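Local coordinates for protein guanidinopropionase (Pseudomonas aeruginosa, PDB 3NIQ) that catalyses the manganese-dependent hydrolysis of 3-guanidinopropanoate to beta-alanine and urea, working as a homohexamer of the arginase family, at residues G143-D148 with G233-S238. Sequence-based numbering, arbitrary orientation.
With MN (manganese (II) ion), chain D; MN (manganese (II) ion), chain E.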
ATOM      1  N   GLY A 143      -1.699  26.427 -31.469  1.00 19.16           N
ATOM      2  CA  GLY A 143      -2.039  25.065 -31.881  1.00 18.89           C
ATOM      3  C   GLY A 143      -1.749  24.126 -30.698  1.00 19.37           C
ATOM      4  O   GLY A 143      -1.103  24.536 -29.712  1.00 19.22           O
ATOM      5  N   MET A 144      -2.211  22.880 -30.759  1.00 18.52           N
ATOM      6  CA  MET A 144      -1.902  21.942 -29.660  1.00 18.29           C
ATOM      7  C   MET A 144      -1.871  20.478 -30.084  1.00 18.64           C
ATOM      8  O   MET A 144      -2.655  20.060 -30.919  1.00 19.36           O
ATOM      9  CB  MET A 144      -2.885  22.145 -28.501  1.00 17.13           C
ATOM     10  CG  MET A 144      -2.739  21.152 -27.336  1.00 18.09           C
ATOM     11  SD  MET A 144      -3.893  21.484 -25.992  1.00 20.37           S
ATOM     12  CE  MET A 144      -5.454  21.009 -26.723  1.00 18.19           C
ATOM     13  N   VAL A 145      -0.914  19.732 -29.532  1.00 18.10           N
ATOM     14  CA  VAL A 145      -0.942  18.277 -29.519  1.00 17.01           C
ATOM     15  C   VAL A 145      -1.315  17.903 -28.083  1.00 17.59           C
ATOM     16  O   VAL A 145      -0.593  18.212 -27.148  1.00 17.52           O
ATOM     17  CB  VAL A 145       0.433  17.649 -29.838  1.00 18.35           C
ATOM     18  CG1 VAL A 145       0.327  16.097 -29.824  1.00 16.54           C
ATOM     19  CG2 VAL A 145       0.976  18.124 -31.209  1.00 19.43           C
ATOM     20  N   HIS A 146      -2.450  17.235 -27.929  1.00 17.57           N
ATOM     21  CA  HIS A 146      -3.055  16.973 -26.632  1.00 17.54           C
ATOM     22  C   HIS A 146      -3.216  15.449 -26.456  1.00 17.25           C
ATOM     23  O   HIS A 146      -3.942  14.806 -27.207  1.00 18.22           O
ATOM     24  CB  HIS A 146      -4.413  17.689 -26.607  1.00 18.03           C
ATOM     25  CG  HIS A 146      -5.268  17.382 -25.418  1.00 19.06           C
ATOM     26  ND1 HIS A 146      -6.646  17.343 -25.487  1.00 18.69           N
ATOM     27  CD2 HIS A 146      -4.948  17.103 -24.130  1.00 18.83           C
ATOM     28  CE1 HIS A 146      -7.142  17.042 -24.298  1.00 19.70           C
ATOM     29  NE2 HIS A 146      -6.130  16.892 -23.454  1.00 20.70           N
ATOM     30  N   PHE A 147      -2.505  14.880 -25.491  1.00 17.06           N
ATOM     31  CA  PHE A 147      -2.559  13.436 -25.191  1.00 16.52           C
ATOM     32  C   PHE A 147      -3.516  13.234 -24.019  1.00 16.99           C
ATOM     33  O   PHE A 147      -3.284  13.789 -22.939  1.00 17.57           O
ATOM     34  CB  PHE A 147      -1.170  12.946 -24.757  1.00 16.42           C
ATOM     35  CG  PHE A 147      -0.126  13.061 -25.815  1.00 18.19           C
ATOM     36  CD1 PHE A 147       0.136  12.001 -26.657  1.00 21.16           C
ATOM     37  CD2 PHE A 147       0.614  14.232 -25.957  1.00 15.62           C
ATOM     38  CE1 PHE A 147       1.127  12.103 -27.654  1.00 23.79           C
ATOM     39  CE2 PHE A 147       1.591  14.346 -26.933  1.00 18.92           C
ATOM     40  CZ  PHE A 147       1.853  13.279 -27.790  1.00 21.39           C
ATOM     41  N   ASP A 148      -4.584  12.461 -24.212  1.00 16.95           N
ATOM     42  CA  ASP A 148      -5.604  12.347 -23.178  1.00 16.85           C
ATOM     43  C   ASP A 148      -6.544  11.162 -23.434  1.00 18.37           C
ATOM     44  O   ASP A 148      -6.810  10.807 -24.589  1.00 18.38           O
ATOM     45  CB  ASP A 148      -6.429  13.652 -23.147  1.00 16.87           C
ATOM     46  CG  ASP A 148      -7.027  13.970 -21.775  1.00 18.39           C
ATOM     47  OD1 ASP A 148      -7.607  13.087 -21.107  1.00 16.33           O
ATOM     48  OD2 ASP A 148      -6.934  15.132 -21.363  1.00 19.01           O
ATOM     49  N   GLY A 233       3.142  26.150 -37.201  1.00 22.52           N
ATOM     50  CA  GLY A 233       2.656  27.204 -36.287  1.00 21.49           C
ATOM     51  C   GLY A 233       3.035  27.021 -34.827  1.00 21.56           C
ATOM     52  O   GLY A 233       3.573  25.967 -34.438  1.00 20.69           O
ATOM     53  N   PRO A 234       2.796  28.059 -34.009  1.00 21.85           N
ATOM     54  CA  PRO A 234       3.066  27.993 -32.568  1.00 22.04           C
ATOM     55  C   PRO A 234       2.252  26.865 -31.940  1.00 22.03           C
ATOM     56  O   PRO A 234       1.039  26.783 -32.163  1.00 21.67           O
ATOM     57  CB  PRO A 234       2.569  29.348 -32.051  1.00 22.74           C
ATOM     58  CG  PRO A 234       1.764  29.965 -33.206  1.00 21.70           C
ATOM     59  CD  PRO A 234       2.343  29.404 -34.431  1.00 22.15           C
ATOM     60  N   THR A 235       2.914  25.994 -31.181  1.00 21.64           N
ATOM     61  CA  THR A 235       2.268  24.760 -30.738  1.00 20.14           C
ATOM     62  C   THR A 235       2.562  24.437 -29.291  1.00 19.75           C
ATOM     63  O   THR A 235       3.694  24.514 -28.854  1.00 19.63           O
ATOM     64  CB  THR A 235       2.671  23.569 -31.607  1.00 20.68           C
ATOM     65  OG1 THR A 235       2.369  23.859 -32.970  1.00 17.83           O
ATOM     66  CG2 THR A 235       1.918  22.304 -31.187  1.00 19.02           C
ATOM     67  N   TYR A 236       1.513  24.083 -28.553  1.00 19.38           N
ATOM     68  CA  TYR A 236       1.637  23.728 -27.160  1.00 18.65           C
ATOM     69  C   TYR A 236       1.405  22.233 -27.029  1.00 17.97           C
ATOM     70  O   TYR A 236       0.560  21.660 -27.721  1.00 17.56           O
ATOM     71  CB  TYR A 236       0.592  24.509 -26.367  1.00 18.50           C
ATOM     72  CG  TYR A 236       0.655  24.396 -24.864  1.00 18.25           C
ATOM     73  CD1 TYR A 236       1.286  25.382 -24.101  1.00 19.16           C
ATOM     74  CD2 TYR A 236       0.022  23.333 -24.186  1.00 19.05           C
ATOM     75  CE1 TYR A 236       1.324  25.301 -22.699  1.00 18.67           C
ATOM     76  CE2 TYR A 236       0.052  23.248 -22.779  1.00 18.67           C
ATOM     77  CZ  TYR A 236       0.703  24.237 -22.047  1.00 19.33           C
ATOM     78  OH  TYR A 236       0.735  24.184 -20.661  1.00 18.30           O
ATOM     79  N   VAL A 237       2.137  21.588 -26.128  1.00 17.72           N
ATOM     80  CA  VAL A 237       1.886  20.162 -25.873  1.00 16.82           C
ATOM     81  C   VAL A 237       1.330  19.979 -24.485  1.00 16.43           C
ATOM     82  O   VAL A 237       1.940  20.368 -23.490  1.00 17.07           O
ATOM     83  CB  VAL A 237       3.154  19.304 -26.045  1.00 17.20           C
ATOM     84  CG1 VAL A 237       2.817  17.823 -25.845  1.00 16.55           C
ATOM     85  CG2 VAL A 237       3.759  19.535 -27.414  1.00 18.45           C
ATOM     86  N   SER A 238       0.156  19.376 -24.404  1.00 15.94           N
ATOM     87  CA  SER A 238      -0.429  19.136 -23.118  1.00 17.32           C
ATOM     88  C   SER A 238      -0.624  17.624 -22.916  1.00 17.39           C
ATOM     89  O   SER A 238      -1.347  16.971 -23.673  1.00 17.27           O
ATOM     90  CB  SER A 238      -1.763  19.877 -23.019  1.00 17.17           C
ATOM     91  OG  SER A 238      -2.353  19.657 -21.759  1.00 19.39           O
TER
HETATM   92 MN    MN D1601      -7.411  15.950 -19.363  1.00 24.47          MN
HETATM   93 MN    MN E1602      -8.106  12.873 -19.094  1.00 24.40          MN
HETATM   94  O   HOH W   1      -9.396  14.675 -18.818  1.00 24.87           O
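Gly143 starts the pairing: its N donates to Pro234 O at 2.8 Å, and its O accepts the hydrogen bond from Tyr236 N. The parallel register then runs on through Val145 N to Tyr236 O, Ser238 N to Val145 O and Phe147 N to Ser238 O (3.0 Å). Tyr236 O also receives a CA-H...O contact from Met144 CA at 3.1 Å.

On one face, Met144 CG sits 3.4 Å from Tyr236 O; with CG and SD both in extended positions (chi1 175°, chi2 178°), the sulfur reaches 4.0 Å from Ser238 CB. His146 turns an edge to the neighbouring strand, with CD2 3.6 Å from Ser238 O. On the face of Val145 and Val237, Val237 CG1 lies in the plane of the Phe147 ring, 3.8 Å from CE2 at its edge.

These are adjacent inner strands of the eight-stranded parallel sheet in the arginase alpha/beta fold, and the dinuclear manganese site lies just past their C-terminal ends. There Asp148 bridges the metals, one through OD1, the other through OD2. His146 NE2 gives OD2 a bent hydrogen bond (137°) on its anti lone pair, while Gln185 holds ND1, so both ring nitrogens are engaged. From the other strand, Ser238 OG bonds to the metal ligand His126 and to Asp281, a second-shell link that probably helps to orient the imidazole; Asp281 also takes Tyr236 OH.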